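PDB 4N3O: D-glycero-alpha-D-manno-heptose 7-phosphate kinase, which phosphorylates D-glycero-alpha-D-manno-heptose 7-phosphate at C-1 with ATP, the first step toward GDP-heptose for the capsule polysaccharide. Local coordinates for residues A[174-179]-A[184-189]. Sequence-based numbering, arbitrary orientation.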
loop_
_atom_site.group_PDB
_atom_site.type_symbol
_atom_site.label_atom_id
_atom_site.label_comp_id
_atom_site.label_asym_id
_atom_site.label_seq_id
_atom_site.Cartn_x
_atom_site.Cartn_y
_atom_site.Cartn_z
ATOM N N PHE A 174 20.265 -4.750 -2.771
ATOM C CA PHE A 174 21.159 -4.720 -3.900
ATOM C C PHE A 174 21.961 -5.994 -3.802
ATOM O O PHE A 174 22.662 -6.204 -2.818
ATOM C CB PHE A 174 22.083 -3.518 -3.835
ATOM C CG PHE A 174 22.833 -3.285 -5.106
ATOM C CD1 PHE A 174 23.987 -3.993 -5.388
ATOM C CD2 PHE A 174 22.381 -2.354 -6.023
ATOM C CE1 PHE A 174 24.685 -3.770 -6.563
ATOM C CE2 PHE A 174 23.068 -2.132 -7.196
ATOM C CZ PHE A 174 24.220 -2.843 -7.467
HETATM N N MSE A 175 21.858 -6.841 -4.814
HETATM C CA MSE A 175 22.540 -8.121 -4.782
HETATM C C MSE A 175 23.585 -8.235 -5.846
HETATM O O MSE A 175 23.333 -7.955 -7.024
HETATM C CB MSE A 175 21.468 -9.184 -4.894
HETATM C CG MSE A 175 20.325 -8.754 -3.966
HETATM SE SE MSE A 175 19.155 -10.282 -3.731
HETATM C CE MSE A 175 17.799 -9.631 -2.489
ATOM N N GLU A 176 24.783 -8.633 -5.417
ATOM C CA GLU A 176 25.921 -8.818 -6.308
ATOM C C GLU A 176 26.242 -10.291 -6.402
ATOM O O GLU A 176 26.215 -11.014 -5.404
ATOM C CB GLU A 176 27.110 -7.986 -5.831
ATOM C CG GLU A 176 26.903 -6.510 -6.145
ATOM C CD GLU A 176 27.797 -5.588 -5.350
ATOM O OE1 GLU A 176 28.552 -4.800 -5.975
ATOM O OE2 GLU A 176 27.747 -5.663 -4.099
ATOM N N PHE A 177 26.509 -10.734 -7.621
ATOM C CA PHE A 177 26.782 -12.141 -7.872
ATOM C C PHE A 177 28.243 -12.406 -8.227
ATOM O O PHE A 177 28.846 -11.696 -9.042
ATOM C CB PHE A 177 25.863 -12.649 -8.978
ATOM C CG PHE A 177 24.415 -12.399 -8.706
ATOM C CD1 PHE A 177 23.777 -13.039 -7.650
ATOM C CD2 PHE A 177 23.684 -11.527 -9.504
ATOM C CE1 PHE A 177 22.440 -12.810 -7.385
ATOM C CE2 PHE A 177 22.345 -11.297 -9.247
ATOM C CZ PHE A 177 21.722 -11.938 -8.184
ATOM N N TYR A 178 28.805 -13.432 -7.592
ATOM C CA TYR A 178 30.182 -13.821 -7.826
ATOM C C TYR A 178 30.294 -15.300 -8.206
ATOM O O TYR A 178 29.866 -16.191 -7.464
ATOM C CB TYR A 178 31.044 -13.513 -6.602
ATOM C CG TYR A 178 31.194 -12.038 -6.339
ATOM C CD1 TYR A 178 32.213 -11.308 -6.941
ATOM C CD2 TYR A 178 30.312 -11.365 -5.495
ATOM C CE1 TYR A 178 32.356 -9.950 -6.708
ATOM C CE2 TYR A 178 30.445 -10.004 -5.253
ATOM C CZ TYR A 178 31.467 -9.303 -5.863
ATOM O OH TYR A 178 31.610 -7.961 -5.636
ATOM N N ASN A 179 30.850 -15.533 -9.390
ATOM C CA ASN A 179 31.086 -16.872 -9.921
ATOM C C ASN A 179 29.814 -17.732 -9.918
ATOM O O ASN A 179 29.869 -18.940 -9.690
ATOM C CB ASN A 179 32.223 -17.538 -9.128
ATOM C CG ASN A 179 32.942 -18.633 -9.909
ATOM O OD1 ASN A 179 33.826 -19.297 -9.369
ATOM N ND2 ASN A 179 32.592 -18.814 -11.183
ATOM N N ILE A 184 25.971 -11.973 -2.710
ATOM C CA ILE A 184 26.217 -11.014 -1.643
ATOM C C ILE A 184 24.993 -10.098 -1.654
ATOM O O ILE A 184 24.651 -9.478 -2.668
ATOM C CB ILE A 184 27.570 -10.280 -1.799
ATOM C CG1 ILE A 184 28.715 -11.164 -1.280
ATOM C CG2 ILE A 184 27.604 -9.007 -0.964
ATOM C CD1 ILE A 184 28.737 -12.574 -1.833
ATOM N N VAL A 185 24.300 -10.067 -0.530
ATOM C CA VAL A 185 23.100 -9.286 -0.420
ATOM C C VAL A 185 23.376 -8.080 0.437
ATOM O O VAL A 185 23.844 -8.221 1.565
ATOM C CB VAL A 185 21.975 -10.113 0.220
ATOM C CG1 VAL A 185 20.719 -9.275 0.399
ATOM C CG2 VAL A 185 21.686 -11.333 -0.635
ATOM N N ASN A 186 23.115 -6.899 -0.118
ATOM C CA ASN A 186 23.268 -5.654 0.610
ATOM C C ASN A 186 21.873 -5.117 0.943
ATOM O O ASN A 186 21.230 -4.524 0.078
ATOM C CB ASN A 186 24.027 -4.627 -0.228
ATOM C CG ASN A 186 25.479 -5.010 -0.464
ATOM O OD1 ASN A 186 25.917 -5.138 -1.609
ATOM N ND2 ASN A 186 26.228 -5.219 0.618
ATOM N N PRO A 187 21.377 -5.366 2.177
ATOM C CA PRO A 187 20.081 -4.807 2.551
ATOM C C PRO A 187 20.289 -3.316 2.802
ATOM O O PRO A 187 20.876 -2.927 3.806
ATOM C CB PRO A 187 19.710 -5.556 3.838
ATOM C CG PRO A 187 20.809 -6.537 4.087
ATOM C CD PRO A 187 21.989 -6.102 3.286
ATOM N N LEU A 188 19.826 -2.499 1.866
ATOM C CA LEU A 188 20.025 -1.056 1.923
ATOM C C LEU A 188 19.142 -0.327 2.904
ATOM O O LEU A 188 17.989 -0.654 3.069
ATOM C CB LEU A 188 19.765 -0.454 0.550
ATOM C CG LEU A 188 20.624 -0.989 -0.586
ATOM C CD1 LEU A 188 20.176 -0.294 -1.848
ATOM C CD2 LEU A 188 22.096 -0.746 -0.330
ATOM N N ARG A 189 19.719 0.647 3.585
ATOM C CA ARG A 189 18.967 1.492 4.450
ATOM C C ARG A 189 18.750 2.673 3.508
ATOM O O ARG A 189 19.704 3.326 3.092
ATOM C CB ARG A 189 19.754 1.903 5.681
ATOM C CG ARG A 189 18.830 2.284 6.815
ATOM C CD ARG A 189 19.520 2.907 8.014
ATOM N NE ARG A 189 20.841 2.345 8.283
ATOM C CZ ARG A 189 21.985 3.013 8.146
ATOM N NH1 ARG A 189 23.135 2.413 8.412
ATOM N NH2 ARG A 189 21.986 4.289 7.777
#
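Met175, a selenomethionine, faces Val185 across the non-hydrogen-bonded pair of an antiparallel beta hairpin, their CA atoms 4.5 Å apart and their side chains side by side, pointing the same way. Met175 CA makes a CA-H...O contact with Ile184 O at 3.3 Å, and Met175 CB lies 3.9 Å from that same oxygen. With CG beside the backbone N (chi1 -44°) and the chain extended beyond it, Met175 SE comes to 4.1 Å from Val185 CG2 while Met175 CE touches Val185 CG1, so both valine branches are used. The pairs that flank it are hydrogen-bonded: Phe174 and Asn186 exchange two backbone bonds, the shorter from Asn186 N to Phe174 O at 2.8 Å, and Glu176 and Ile184 exchange two more. Their side chains emerge on the other face, where Phe174 CB packs 4.2 Å from Leu188 CD1 and the Glu176 CG atom lies at the edge of the Phe174 ring. The Glu176 carboxylate ends beside the Asn186 amide, its plane turned 61° from it, and its OE1 forms a salt bridge with Lys244. Helix 236-248 covers this face, touching Phe174 and Leu188. On the Met175 face Tyr165 of helix 162-169 touches both Met175 and Val185, and the side chain of Met175 lies about 7 Å from that of Asp163, the probable proton acceptor, while strand 31-40 pairs with strand 172-178 and joins the hairpin to the large mixed sheet of this GHMP kinase.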